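Local coordinates for polyhedrin (Antheraea mylitta cypovirus 4, PDB 5A8S), which forms the crystalline matrix of cypovirus polyhedra, the microcrystals that occlude virus particles and probably protect them outside the insect host, at residues A[129-134]-A[153-158]; A[114-119]-A[172-177]. One frame throughout, in Å; residues are numbered along the deposited sequence.

Contact 1. Residues A[129-134]-A[153-158]; sequences ARVEAT and HVICGN
Val-131 and Ile-155 face each other as a single antiparallel bridge, a hydrogen-bonded pair that lays the loop segment 153-158 along strand 130-134, an edge strand of a three-stranded antiparallel sheet. Their side chains stand next to one another on one side of the bridge, with CB of Val-131 4.2 Å from CB of Ile-155. Val-131 N reaches Ile-155 O at 3.0 Å in a nearly straight bond; the return bond from Ile-155 N to Val-131 O has an N-H...O angle of only 138°, although its donor lies nearly on the line of the carbonyl. Apolar carbons line this oxygen too: CB of Ile-155, pointing toward the strand, is 3.1 Å from Val-131 O, and CG2 of Val-154 is 3.5 Å from it.

On the other side, Val-154 fits between Arg-130 and Glu-132. Its rotamer (chi1 56°) turns CG2 to the strand, 3.7 Å from CB of Arg-130, whose chain runs past at a slant, and 3.8 Å from CG of Glu-132, which crosses at about a right angle. The Glu-132 carboxylate is held by Gly-151 N, Asn-140 and Lys-181.

Beyond the bridge a water donates to Ala-129 O at 2.8 Å and accepts from Gly-157 N at 3.0 Å.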
# COMPACT_ATOMS: atom_id res chain seq x y z
N ALA A 129 -20.14 -5.87 1.48
CA ALA A 129 -19.36 -5.20 2.50
C ALA A 129 -19.04 -6.24 3.59
O ALA A 129 -19.94 -6.90 4.09
CB ALA A 129 -20.12 -4.02 3.08
N ARG A 130 -17.76 -6.37 3.94
CA ARG A 130 -17.32 -7.48 4.77
C ARG A 130 -16.25 -7.10 5.78
O ARG A 130 -15.42 -6.23 5.53
CB ARG A 130 -16.78 -8.59 3.88
CG ARG A 130 -17.80 -9.14 2.91
CD ARG A 130 -17.17 -9.98 1.80
NE ARG A 130 -18.21 -10.68 1.06
CZ ARG A 130 -18.07 -11.22 -0.15
NH1 ARG A 130 -16.91 -11.13 -0.78
NH2 ARG A 130 -19.10 -11.84 -0.72
N VAL A 131 -16.28 -7.77 6.92
CA VAL A 131 -15.23 -7.66 7.92
C VAL A 131 -14.90 -9.07 8.39
O VAL A 131 -15.77 -9.93 8.42
CB VAL A 131 -15.70 -6.83 9.14
CG1 VAL A 131 -14.57 -6.71 10.17
CG2 VAL A 131 -16.19 -5.46 8.71
N GLU A 132 -13.63 -9.29 8.74
CA GLU A 132 -13.22 -10.52 9.40
C GLU A 132 -12.20 -10.25 10.46
O GLU A 132 -11.27 -9.48 10.26
CB GLU A 132 -12.57 -11.48 8.41
CG GLU A 132 -13.52 -12.19 7.53
CD GLU A 132 -12.85 -13.30 6.76
OE1 GLU A 132 -11.65 -13.20 6.43
OE2 GLU A 132 -13.55 -14.27 6.49
N ALA A 133 -12.37 -10.89 11.61
CA ALA A 133 -11.30 -10.99 12.58
C ALA A 133 -10.48 -12.23 12.21
O ALA A 133 -10.85 -13.34 12.55
CB ALA A 133 -11.86 -11.10 13.98
N THR A 134 -9.38 -12.03 11.50
CA THR A 134 -8.57 -13.16 11.06
C THR A 134 -7.54 -13.51 12.13
O THR A 134 -7.49 -12.85 13.16
CB THR A 134 -7.90 -12.86 9.70
OG1 THR A 134 -7.55 -11.47 9.62
CG2 THR A 134 -8.87 -13.16 8.56
N HIS A 153 -17.86 -17.87 7.48
CA HIS A 153 -18.66 -17.10 8.42
C HIS A 153 -18.22 -15.65 8.45
O HIS A 153 -18.25 -15.01 9.49
CB HIS A 153 -18.54 -17.70 9.83
CG HIS A 153 -18.87 -19.16 9.88
ND1 HIS A 153 -17.90 -20.15 9.84
CD2 HIS A 153 -20.06 -19.80 9.95
CE1 HIS A 153 -18.49 -21.33 9.89
NE2 HIS A 153 -19.79 -21.15 9.96
N VAL A 154 -17.81 -15.13 7.30
CA VAL A 154 -17.43 -13.72 7.20
C VAL A 154 -18.52 -12.82 7.78
O VAL A 154 -19.72 -13.10 7.63
CB VAL A 154 -17.14 -13.33 5.73
CG1 VAL A 154 -18.35 -13.63 4.85
CG2 VAL A 154 -16.76 -11.88 5.63
N ILE A 155 -18.12 -11.76 8.46
CA ILE A 155 -19.07 -10.83 9.05
C ILE A 155 -19.65 -9.94 7.97
O ILE A 155 -18.94 -9.17 7.34
CB ILE A 155 -18.39 -9.93 10.09
CG1 ILE A 155 -17.69 -10.78 11.15
CG2 ILE A 155 -19.41 -9.00 10.73
CD1 ILE A 155 -16.77 -9.98 12.05
N CYS A 156 -20.96 -10.05 7.75
CA CYS A 156 -21.60 -9.33 6.66
C CYS A 156 -23.12 -9.30 6.84
O CYS A 156 -23.63 -9.63 7.91
CB CYS A 156 -21.22 -9.95 5.32
SG CYS A 156 -21.73 -11.67 5.11
N GLY A 157 -23.84 -8.90 5.79
CA GLY A 157 -25.28 -8.76 5.88
C GLY A 157 -25.72 -7.86 7.03
O GLY A 157 -25.13 -6.81 7.27
N ASN A 158 -26.74 -8.27 7.76
CA ASN A 158 -27.29 -7.45 8.83
C ASN A 158 -26.48 -7.49 10.13
O ASN A 158 -26.87 -6.86 11.10
CB ASN A 158 -28.74 -7.81 9.10
CG ASN A 158 -29.67 -7.24 8.05
OD1 ASN A 158 -29.22 -6.60 7.09
ND2 ASN A 158 -30.97 -7.45 8.22
O HOH W 1 -22.58 -7.42 3.52

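Contact 2. Residues A[114-119]-A[172-177]; sequences MGVIVS and VPLDEH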
# COMPACT_ATOMS: atom_id res chain seq x y z
N MET A 114 -9.89 -4.43 22.63
CA MET A 114 -10.93 -5.39 23.00
C MET A 114 -11.85 -5.71 21.83
O MET A 114 -12.51 -6.75 21.81
CB MET A 114 -11.72 -4.83 24.18
CG MET A 114 -10.80 -4.28 25.26
SD MET A 114 -11.59 -4.02 26.84
CE MET A 114 -12.50 -2.51 26.52
N GLY A 115 -11.90 -4.81 20.86
CA GLY A 115 -12.75 -4.98 19.69
C GLY A 115 -12.67 -3.75 18.81
O GLY A 115 -12.02 -2.77 19.18
N VAL A 116 -13.31 -3.79 17.64
CA VAL A 116 -13.37 -2.62 16.77
C VAL A 116 -14.80 -2.31 16.36
O VAL A 116 -15.61 -3.21 16.19
CB VAL A 116 -12.51 -2.81 15.49
CG1 VAL A 116 -11.02 -2.95 15.85
CG2 VAL A 116 -12.99 -4.01 14.68
N ILE A 117 -15.11 -1.03 16.23
CA ILE A 117 -16.36 -0.61 15.63
C ILE A 117 -16.01 -0.29 14.19
O ILE A 117 -15.16 0.55 13.93
CB ILE A 117 -16.97 0.65 16.31
CG1 ILE A 117 -17.34 0.38 17.77
CG2 ILE A 117 -18.21 1.10 15.56
CD1 ILE A 117 -16.15 0.36 18.75
N VAL A 118 -16.61 -0.99 13.23
CA VAL A 118 -16.36 -0.68 11.84
C VAL A 118 -17.55 0.06 11.26
O VAL A 118 -18.68 -0.42 11.32
CB VAL A 118 -16.10 -1.94 11.01
CG1 VAL A 118 -15.73 -1.55 9.61
CG2 VAL A 118 -14.98 -2.77 11.64
N SER A 119 -17.27 1.24 10.72
CA SER A 119 -18.29 2.14 10.21
C SER A 119 -18.16 2.27 8.69
O SER A 119 -17.13 2.72 8.19
CB SER A 119 -18.14 3.51 10.87
OG SER A 119 -19.07 4.42 10.33
N VAL A 172 -17.11 -5.62 16.47
CA VAL A 172 -16.42 -6.89 16.29
C VAL A 172 -15.48 -7.13 17.47
O VAL A 172 -14.44 -6.47 17.59
CB VAL A 172 -15.62 -6.91 14.98
CG1 VAL A 172 -14.87 -8.24 14.82
CG2 VAL A 172 -16.54 -6.67 13.79
N PRO A 173 -15.85 -8.05 18.37
CA PRO A 173 -14.94 -8.40 19.46
C PRO A 173 -13.68 -9.08 18.95
O PRO A 173 -13.73 -9.83 17.98
CB PRO A 173 -15.76 -9.37 20.32
CG PRO A 173 -17.18 -9.13 19.94
CD PRO A 173 -17.16 -8.72 18.50
N LEU A 174 -12.55 -8.82 19.61
CA LEU A 174 -11.28 -9.42 19.21
C LEU A 174 -10.65 -10.12 20.40
O LEU A 174 -10.76 -9.64 21.51
CB LEU A 174 -10.30 -8.35 18.71
CG LEU A 174 -10.75 -7.54 17.50
CD1 LEU A 174 -9.77 -6.41 17.27
CD2 LEU A 174 -10.86 -8.43 16.27
N ASP A 175 -9.98 -11.24 20.17
CA ASP A 175 -9.06 -11.75 21.18
C ASP A 175 -7.65 -11.43 20.71
O ASP A 175 -7.46 -10.90 19.61
CB ASP A 175 -9.30 -13.24 21.53
CG ASP A 175 -8.66 -14.22 20.55
OD1 ASP A 175 -7.78 -13.84 19.77
OD2 ASP A 175 -9.03 -15.42 20.61
N GLU A 176 -6.66 -11.69 21.55
CA GLU A 176 -5.35 -11.10 21.35
C GLU A 176 -4.61 -11.62 20.11
O GLU A 176 -3.66 -10.99 19.64
CB GLU A 176 -4.47 -11.31 22.59
CG GLU A 176 -3.19 -10.52 22.54
CD GLU A 176 -2.31 -10.78 23.74
OE1 GLU A 176 -2.55 -11.79 24.45
OE2 GLU A 176 -1.39 -9.97 23.97
N HIS A 177 -5.04 -12.75 19.55
CA HIS A 177 -4.37 -13.26 18.36
C HIS A 177 -5.05 -12.83 17.04
O HIS A 177 -4.67 -13.28 15.97
CB HIS A 177 -4.15 -14.77 18.44
CG HIS A 177 -5.20 -15.59 17.74
ND1 HIS A 177 -6.52 -15.59 18.12
CD2 HIS A 177 -5.09 -16.48 16.73
CE1 HIS A 177 -7.20 -16.42 17.35
NE2 HIS A 177 -6.35 -16.98 16.49
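Val-116 and Val-172 exchange the shortest bonds between 114-119 and 172-177: Val-116 N donates to Val-172 O at 2.9 Å, and Val-172 N to Val-116 O, also at 2.9 Å. They form a hydrogen-bonded pair in an antiparallel ladder inside a six-stranded sheet. Gly-115 and Pro-173 follow as a non-hydrogen-bonded pair, where the backbones come so near that CA of Gly-115 lies 3.1 Å from O of Val-172. One step further, Leu-174 N donates to Met-114 O at 3.0 Å. This bond is straight at the hydrogen (172°), but the donor stands above the carbonyl plane.

On one face of the sheet Val-116 and Val-172 lie side by side and point the same way, CG2 of Val-116 being 3.9 Å from CB of Val-172. Leu-174 joins them: with CG anti to its carbonyl carbon (chi1 -61°), its CD1 comes 3.9 Å from CG1 of Val-116, the two side chains meeting at a slant. Val-42 of strand 38-45 also touches Val-116.

Where the chain leaves strand 167-173, His-177 grips Asp-175 OD1 twice at an exposed bend. ND1 of His-177 donates to OD1 of Asp-175 at 2.7 Å; OD1 takes this bond on its syn lone pair and lies nearly in the plane of the imidazole. The backbone N of His-177 meets OD1 of Asp-175 on the anti side at 3.0 Å, well out of the carboxylate plane, closing an Asx turn. Two bonds from one residue thus fix both the carboxylate and the ring.

The chemistry passes from buried aliphatic packing at the valines to a hydrogen-bonded polar turn at the surface, where the paired imidazole would probably be somewhat easier to protonate beside the carboxylate.

Contact 1 is nested within the chain loop that contact 2 closes, and the two, with centres about 12 Å apart, belong to different sheets that pack face against face. Val-131 and Ile-155 of contact 1 meet Val-172 of contact 2, Val-131 also reaches Val-118, and Ala-133 lies against Leu-174. They share an aliphatic layer, buried at Val-131, Val-118 and Val-172 and partly exposed toward Ile-155, Ala-133 and Leu-174. Their outer parts differ: 153-158 adds a loop to a sheet edge through one bridge and a water, whereas 172-173 pairs with an interior strand. In contact 1 charged chains flank the bridge; in contact 2 the Asp-175/His-177 pair lies past the strand end.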